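Local atomic coordinates of putative mandelate racemase (Salmonella typhimurium, PDB entry 2O56), a protein that binds magnesium and probably works as a hydro-lyase (dehydratase) of the enolase superfamily, although its precise reaction is not established. Residues A[305-310]-A[339-344]; A[137-142]-A[176-181]; A[226-231]-A[258-263]. One frame throughout, in Å; residues are numbered along the deposited sequence.

Contact 1 (A[305-310]-A[339-344])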
# COMPACT_ATOMS: atom_id res chain seq x y z
N GLU A 305 24.58 11.68 16.98
CA GLU A 305 23.34 11.40 16.26
C GLU A 305 23.38 11.93 14.83
O GLU A 305 22.89 11.26 13.91
CB GLU A 305 22.13 11.97 17.02
CG GLU A 305 20.81 11.54 16.42
CD GLU A 305 20.43 10.10 16.74
OE1 GLU A 305 21.17 9.39 17.46
OE2 GLU A 305 19.37 9.66 16.25
N VAL A 306 23.93 13.11 14.62
CA VAL A 306 23.96 13.64 13.24
C VAL A 306 24.81 12.78 12.28
O VAL A 306 24.44 12.57 11.13
CB VAL A 306 24.22 15.17 13.18
CG1 VAL A 306 24.45 15.64 11.75
CG2 VAL A 306 23.02 15.93 13.78
N LYS A 307 25.95 12.26 12.76
CA LYS A 307 26.69 11.28 11.97
C LYS A 307 25.79 10.11 11.56
O LYS A 307 25.82 9.67 10.43
CB LYS A 307 27.92 10.77 12.73
CG LYS A 307 28.82 9.82 11.94
CD LYS A 307 29.45 10.52 10.72
CE LYS A 307 30.45 9.60 10.00
NZ LYS A 307 29.93 8.20 9.76
N LYS A 308 25.00 9.60 12.50
CA LYS A 308 24.08 8.49 12.21
C LYS A 308 22.98 8.87 11.21
O LYS A 308 22.67 8.09 10.29
CB LYS A 308 23.49 7.97 13.52
CG LYS A 308 24.56 7.47 14.49
CD LYS A 308 23.91 7.06 15.82
CE LYS A 308 24.93 6.42 16.74
NZ LYS A 308 24.28 6.08 18.08
N ILE A 309 22.43 10.07 11.36
CA ILE A 309 21.53 10.64 10.36
C ILE A 309 22.13 10.65 8.95
O ILE A 309 21.50 10.16 8.01
CB ILE A 309 21.03 12.06 10.78
CG1 ILE A 309 20.15 11.95 12.03
CG2 ILE A 309 20.25 12.76 9.62
CD1 ILE A 309 19.81 13.31 12.66
N CYS A 310 23.35 11.16 8.81
CA CYS A 310 23.99 11.26 7.49
C CYS A 310 24.22 9.90 6.87
O CYS A 310 24.06 9.74 5.66
CB CYS A 310 25.32 12.03 7.56
SG CYS A 310 25.14 13.70 8.13
N THR A 339 33.46 17.38 6.40
CA THR A 339 34.74 16.91 5.89
C THR A 339 34.77 15.41 5.78
O THR A 339 35.32 14.86 4.82
CB THR A 339 35.92 17.40 6.78
OG1 THR A 339 35.97 18.82 6.76
CG2 THR A 339 37.26 16.87 6.31
N ALA A 340 34.19 14.74 6.79
CA ALA A 340 34.26 13.29 6.91
C ALA A 340 33.22 12.53 6.07
O ALA A 340 33.51 11.47 5.51
CB ALA A 340 34.10 12.90 8.37
N ILE A 341 31.99 13.04 6.02
CA ILE A 341 30.90 12.27 5.39
C ILE A 341 31.07 12.20 3.86
O ILE A 341 31.49 13.17 3.23
CB ILE A 341 29.50 12.82 5.77
CG1 ILE A 341 29.36 14.28 5.33
CG2 ILE A 341 29.24 12.71 7.28
CD1 ILE A 341 27.92 14.79 5.34
N PRO A 342 30.73 11.03 3.26
CA PRO A 342 30.74 10.90 1.80
C PRO A 342 29.69 11.74 1.09
O PRO A 342 29.93 12.17 -0.04
CB PRO A 342 30.52 9.40 1.55
CG PRO A 342 30.05 8.83 2.82
CD PRO A 342 30.38 9.77 3.95
N ASN A 343 28.55 11.98 1.74
CA ASN A 343 27.40 12.54 1.05
C ASN A 343 27.14 14.03 1.32
O ASN A 343 26.01 14.45 1.53
CB ASN A 343 26.15 11.68 1.25
CG ASN A 343 25.84 11.41 2.70
OD1 ASN A 343 26.74 11.24 3.54
ND2 ASN A 343 24.55 11.34 3.01
N PHE A 344 28.20 14.81 1.30
CA PHE A 344 28.12 16.25 1.52
C PHE A 344 27.75 16.92 0.20
O PHE A 344 28.27 16.51 -0.84
CB PHE A 344 29.48 16.75 2.00
CG PHE A 344 29.64 18.24 1.98
CD1 PHE A 344 29.00 19.04 2.91
CD2 PHE A 344 30.43 18.84 1.01
CE1 PHE A 344 29.16 20.40 2.89
CE2 PHE A 344 30.60 20.21 0.99
CZ PHE A 344 29.96 20.99 1.92

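Contact 2 (A[137-142]-A[176-181])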
# COMPACT_ATOMS: atom_id res chain seq x y z
N LEU A 137 20.10 36.21 1.45
CA LEU A 137 20.36 37.44 0.72
C LEU A 137 19.28 38.51 0.82
O LEU A 137 19.53 39.66 0.46
CB LEU A 137 20.59 37.13 -0.77
CG LEU A 137 22.01 37.10 -1.32
CD1 LEU A 137 22.99 36.40 -0.41
CD2 LEU A 137 21.96 36.45 -2.66
N GLN A 138 18.09 38.15 1.29
CA GLN A 138 17.03 39.13 1.58
C GLN A 138 17.47 40.15 2.61
O GLN A 138 16.86 41.22 2.74
CB GLN A 138 15.72 38.45 2.00
CG GLN A 138 15.80 37.68 3.34
CD GLN A 138 16.27 36.25 3.18
OE1 GLN A 138 16.84 35.87 2.16
NE2 GLN A 138 16.01 35.42 4.19
N PHE A 139 18.53 39.84 3.34
CA PHE A 139 19.04 40.75 4.35
C PHE A 139 20.32 41.43 3.90
O PHE A 139 20.99 42.10 4.68
CB PHE A 139 19.26 40.02 5.67
CG PHE A 139 18.01 39.38 6.22
CD1 PHE A 139 16.83 40.10 6.32
CD2 PHE A 139 18.03 38.06 6.63
CE1 PHE A 139 15.68 39.51 6.83
CE2 PHE A 139 16.88 37.45 7.15
CZ PHE A 139 15.71 38.18 7.25
N GLY A 140 20.66 41.25 2.62
CA GLY A 140 21.81 41.90 2.04
C GLY A 140 23.09 41.09 2.09
O GLY A 140 23.15 40.03 2.70
N TRP A 141 24.12 41.62 1.43
CA TRP A 141 25.45 41.02 1.44
C TRP A 141 26.46 42.12 1.10
O TRP A 141 26.13 43.07 0.39
CB TRP A 141 25.55 39.90 0.41
CG TRP A 141 26.67 38.95 0.72
CD1 TRP A 141 27.94 38.98 0.22
CD2 TRP A 141 26.62 37.86 1.63
NE1 TRP A 141 28.69 37.96 0.76
CE2 TRP A 141 27.90 37.26 1.63
CE3 TRP A 141 25.61 37.31 2.44
CZ2 TRP A 141 28.20 36.14 2.41
CZ3 TRP A 141 25.91 36.21 3.22
CH2 TRP A 141 27.20 35.64 3.20
N GLY A 142 27.69 41.96 1.59
CA GLY A 142 28.73 43.00 1.51
C GLY A 142 28.85 43.76 2.82
O GLY A 142 27.96 43.67 3.67
N VAL A 176 10.03 35.67 -0.65
CA VAL A 176 8.58 35.82 -0.45
C VAL A 176 8.20 36.58 0.83
O VAL A 176 7.23 37.35 0.83
CB VAL A 176 7.85 34.45 -0.55
CG1 VAL A 176 6.39 34.56 -0.16
CG2 VAL A 176 7.92 33.93 -1.96
N ALA A 177 8.98 36.39 1.90
CA ALA A 177 8.55 36.76 3.25
C ALA A 177 8.79 38.24 3.61
O ALA A 177 8.36 38.72 4.66
CB ALA A 177 9.21 35.84 4.28
N MET A 178 9.48 38.97 2.74
CA MET A 178 9.55 40.42 2.85
C MET A 178 8.46 41.00 1.96
O MET A 178 8.42 40.69 0.76
CB MET A 178 10.92 40.94 2.38
CG MET A 178 11.25 42.39 2.82
SD MET A 178 11.85 42.48 4.52
CE MET A 178 13.40 41.60 4.43
N ASP A 179 7.58 41.83 2.50
CA ASP A 179 6.62 42.53 1.64
C ASP A 179 7.28 43.67 0.86
O ASP A 179 8.50 43.85 0.93
CB ASP A 179 5.35 42.98 2.38
CG ASP A 179 5.60 44.12 3.37
OD1 ASP A 179 6.71 44.66 3.42
OD2 ASP A 179 4.66 44.47 4.11
N ARG A 180 6.49 44.46 0.14
CA ARG A 180 7.07 45.52 -0.68
C ARG A 180 7.52 46.69 0.17
O ARG A 180 8.25 47.55 -0.29
CB ARG A 180 6.10 45.97 -1.78
CG ARG A 180 4.76 46.46 -1.28
CD ARG A 180 3.65 46.18 -2.28
NE ARG A 180 3.13 47.41 -2.88
CZ ARG A 180 2.08 48.09 -2.43
NH1 ARG A 180 1.41 47.67 -1.36
NH2 ARG A 180 1.69 49.20 -3.06
N HIS A 181 7.12 46.70 1.44
CA HIS A 181 7.40 47.80 2.35
C HIS A 181 8.54 47.50 3.32
O HIS A 181 8.93 48.37 4.09
CB HIS A 181 6.13 48.17 3.13
CG HIS A 181 4.99 48.56 2.23
ND1 HIS A 181 3.73 48.02 2.35
CD2 HIS A 181 4.93 49.44 1.20
CE1 HIS A 181 2.94 48.55 1.43
NE2 HIS A 181 3.65 49.41 0.72

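Contact 3 (A[226-231]-A[258-263])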
# COMPACT_ATOMS: atom_id res chain seq x y z
N THR A 226 5.18 29.18 4.43
CA THR A 226 4.17 28.66 3.53
C THR A 226 3.57 27.36 4.11
O THR A 226 4.16 26.73 5.01
CB THR A 226 4.77 28.35 2.15
OG1 THR A 226 6.07 27.77 2.31
CG2 THR A 226 4.89 29.64 1.30
N ASP A 227 2.41 26.96 3.59
CA ASP A 227 1.92 25.61 3.83
C ASP A 227 1.99 24.81 2.53
O ASP A 227 2.56 25.28 1.54
CB ASP A 227 0.52 25.63 4.49
CG ASP A 227 -0.61 26.05 3.53
OD1 ASP A 227 -0.33 26.50 2.40
OD2 ASP A 227 -1.80 25.94 3.91
N THR A 228 1.42 23.61 2.52
CA THR A 228 1.47 22.74 1.34
C THR A 228 0.96 23.43 0.07
O THR A 228 1.63 23.41 -0.95
CB THR A 228 0.68 21.44 1.58
OG1 THR A 228 1.20 20.80 2.74
CG2 THR A 228 0.81 20.48 0.38
N THR A 229 -0.20 24.06 0.15
CA THR A 229 -0.79 24.70 -1.03
C THR A 229 0.05 25.84 -1.63
O THR A 229 0.35 25.84 -2.82
CB THR A 229 -2.25 25.11 -0.76
OG1 THR A 229 -2.94 23.96 -0.27
CG2 THR A 229 -2.95 25.60 -2.04
N SER A 230 0.45 26.79 -0.79
CA SER A 230 1.29 27.90 -1.24
C SER A 230 2.72 27.51 -1.60
O SER A 230 3.32 28.12 -2.48
CB SER A 230 1.31 29.01 -0.19
OG SER A 230 1.60 28.49 1.10
N ALA A 231 3.29 26.52 -0.91
CA ALA A 231 4.62 26.02 -1.28
C ALA A 231 4.59 25.44 -2.70
O ALA A 231 5.52 25.66 -3.49
CB ALA A 231 5.10 24.93 -0.28
N MET A 258 5.16 17.23 3.15
CA MET A 258 6.43 17.30 2.40
C MET A 258 6.42 16.45 1.12
O MET A 258 6.90 16.88 0.06
CB MET A 258 7.62 16.89 3.29
CG MET A 258 9.00 17.34 2.76
SD MET A 258 9.36 19.10 2.99
CE MET A 258 9.41 19.20 4.78
N LYS A 259 5.89 15.23 1.24
CA LYS A 259 5.69 14.35 0.09
C LYS A 259 4.76 14.97 -0.95
O LYS A 259 5.03 14.89 -2.16
CB LYS A 259 5.21 12.98 0.55
CG LYS A 259 5.16 11.88 -0.52
CD LYS A 259 6.38 11.83 -1.40
CE LYS A 259 6.24 10.74 -2.47
NZ LYS A 259 5.79 9.44 -1.89
N GLN A 260 3.68 15.61 -0.50
CA GLN A 260 2.77 16.27 -1.44
C GLN A 260 3.49 17.39 -2.23
O GLN A 260 3.30 17.50 -3.43
CB GLN A 260 1.51 16.77 -0.72
CG GLN A 260 0.49 17.51 -1.58
CD GLN A 260 -0.34 16.63 -2.51
OE1 GLN A 260 -0.19 15.41 -2.54
NE2 GLN A 260 -1.22 17.26 -3.27
N VAL A 261 4.34 18.18 -1.56
CA VAL A 261 5.12 19.21 -2.25
C VAL A 261 6.08 18.57 -3.27
O VAL A 261 6.11 18.98 -4.42
CB VAL A 261 5.87 20.17 -1.25
CG1 VAL A 261 6.64 21.30 -2.01
CG2 VAL A 261 4.87 20.83 -0.30
N ALA A 262 6.77 17.51 -2.86
CA ALA A 262 7.70 16.77 -3.73
C ALA A 262 7.02 16.27 -5.00
O ALA A 262 7.58 16.36 -6.09
CB ALA A 262 8.35 15.62 -2.98
N ASP A 263 5.79 15.79 -4.85
CA ASP A 263 5.01 15.26 -5.97
C ASP A 263 4.66 16.34 -7.01
O ASP A 263 4.63 16.06 -8.20
CB ASP A 263 3.71 14.63 -5.47
CG ASP A 263 3.94 13.31 -4.73
OD1 ASP A 263 5.07 12.78 -4.79
OD2 ASP A 263 2.98 12.79 -4.11

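Contact 1 (A[305-310]-A[339-344])
Ile341 leans its CG2 methyl into the notch between Cys310 and Lys307 on one side of helix 302-314. The methyl sits 4.0 Å from Cys310 CB and, at nearly the same reach, 4.1 Å from Lys307 CD. What aims it there is the first torsion: CG1 stands between the backbone N and the carbonyl carbon (chi1 60°), which leaves CG2 beside the backbone N and facing the helix. The longer branch brings Ile341 CD1 to 4.1 Å from Cys310 SG, so both branches lie along the same side of the cysteine, one against CB and the other against the sulfur.

Lys307 touches with the middle of its chain. A bend at chi2 (64°) lays CD alongside Ile341, the two side chains sliding past each other in opposite directions, while NZ goes on to salt bridges with Asp311 and with Glu75 of a second subunit.

The polar link comes from Asn343, whose ND2 donates to Cys310 O at 3.1 Å. The bond is moderately bent (151° at the hydrogen), and the donor is tilted out of the carbonyl plane. The same nitrogen also donates to Lys318 O, so two backbone carbonyls grip the buried amide and fix its rotation.

Helix 328-340 has just ended here, Ile341 being the first residue to leave helical geometry. Cys310, Ile341 and Asn343 all rest on Val320 of strand 319-320, the barrel strand joining helix 302-314 to helix 328-340, and the chain beyond Asn343 goes on into strand 347-350.

Contact 2 (A[137-142]-A[176-181])
Met178 and Phe139 meet between two loops that leave neighbouring strands, 130-135 and 170-173, of the (beta/alpha)7beta barrel characteristic of this superfamily. Both loops follow their strands, which puts them on the metal-binding side of the barrel.

The two side chains cross obliquely, and only the end of the methionine does the touching. Met178 CE lies 3.9 Å from Phe139 CE1 and 4.2 Å from Phe139 CD1, so the methyl comes obliquely to the CD1-CE1 part of the ring. To get there, Met178 starts with CG anti to its backbone N and then folds at chi2 (80°) and chi3 (66°), which swings CE toward the ring. Trp184 and Tyr156 also pack on this side chain, and the Trp184 ring meets that of Phe139 at about 60°.

One face of the Phe139 ring is taken by its own neighbour: Gln138 CG stands 3.7 Å above the plane, over the ring centre. Gln138 sets out toward the 176-181 loop, but its amide turns off to other partners: OE1 accepts from the backbone N of Asp174 and NE2 donates to Gln136 OE1. With the amide held at both ends, the Gln138 side chain comes, at its nearest atoms, within about 5 Å of that of the magnesium ligand Glu221 and about 8 Å of the magnesium.

Just beyond Met178 the loop makes an Asx turn, in which Asp179 OD1 accepts from His181 N at 2.9 Å, met from above the carboxylate plane, and also from Asn183 N.

Back at the interface, the same Met178 CE that abuts the ring also rests 3.9 Å from the backbone carbonyl oxygen of Gln138.

Contact 3 (A[226-231]-A[258-263])
The terminal amide of Gln260 is the flat group nearest this interface, yet Thr228 meets neither a face nor an edge of it. The threonine methyl CG2 settles on the methylenes behind the amide, 3.6 Å from Gln260 CG and 3.9 Å from Gln260 CB. The two side chains cross at about a right angle. Gln260 leaves its helix with CG anti to the backbone N, which presents CG to the methyl; the bend at chi2 (74°) then turns the amide off. The side chain also packs on Gly288 of a third subunit.

Thr228 is split by its first torsion (chi1 -56°). CG2 stands anti to the backbone N and faces the other helix, whereas OG1 stays beside the backbone N. The apolar branch packs on the other helix, while the polar one bonds both to that helix, at Gln257, and to Asp317 of the third subunit.

The other half of the contact is a small aliphatic cluster. Val261 CG2 reaches Ala231 CB and Thr228 CG2, both at 4.1 Å, from the side next to its backbone N. Ala231 adds little bulk, and the backbones come close: Thr228 and Val261 have their CA atoms 6.2 Å apart.

Another flat group, a carboxylate, belongs to Asp227, whose side chain sets off away from the 258-263 helix. Its OD1 receives Ser230 N at 3.3 Å in a nearly straight bond (175°), and Ser230 OG takes the N-H of Asp227 in return.

That reciprocal pair is a capping box, starting helix 228-238. With helix 255-264 it makes two successive outer helices of the (beta/alpha)7beta barrel, joined through strand 246-247, whose residue Glu247 binds magnesium.

All three contacts are buried, and no two of them pair the same elements. Contacts 1 and 3 each join successive outer helices of the barrel, or the turn leaving one, and each has a neighbouring subunit close by; contact 2 joins two loops within one chain and lies nearest the magnesium. Contact 1 sits across the chain's centre from contact 2, whereas contacts 2 and 3 approach to about 5 Å between nearest atoms. Contact 1 combines methyl packing with an amide-to-carbonyl hydrogen bond. Contacts 2 and 3 lack such a bond, with a methionine methyl against a ring and a carbonyl oxygen in one and small aliphatic groups in the other, their polar groups bonding to other partners.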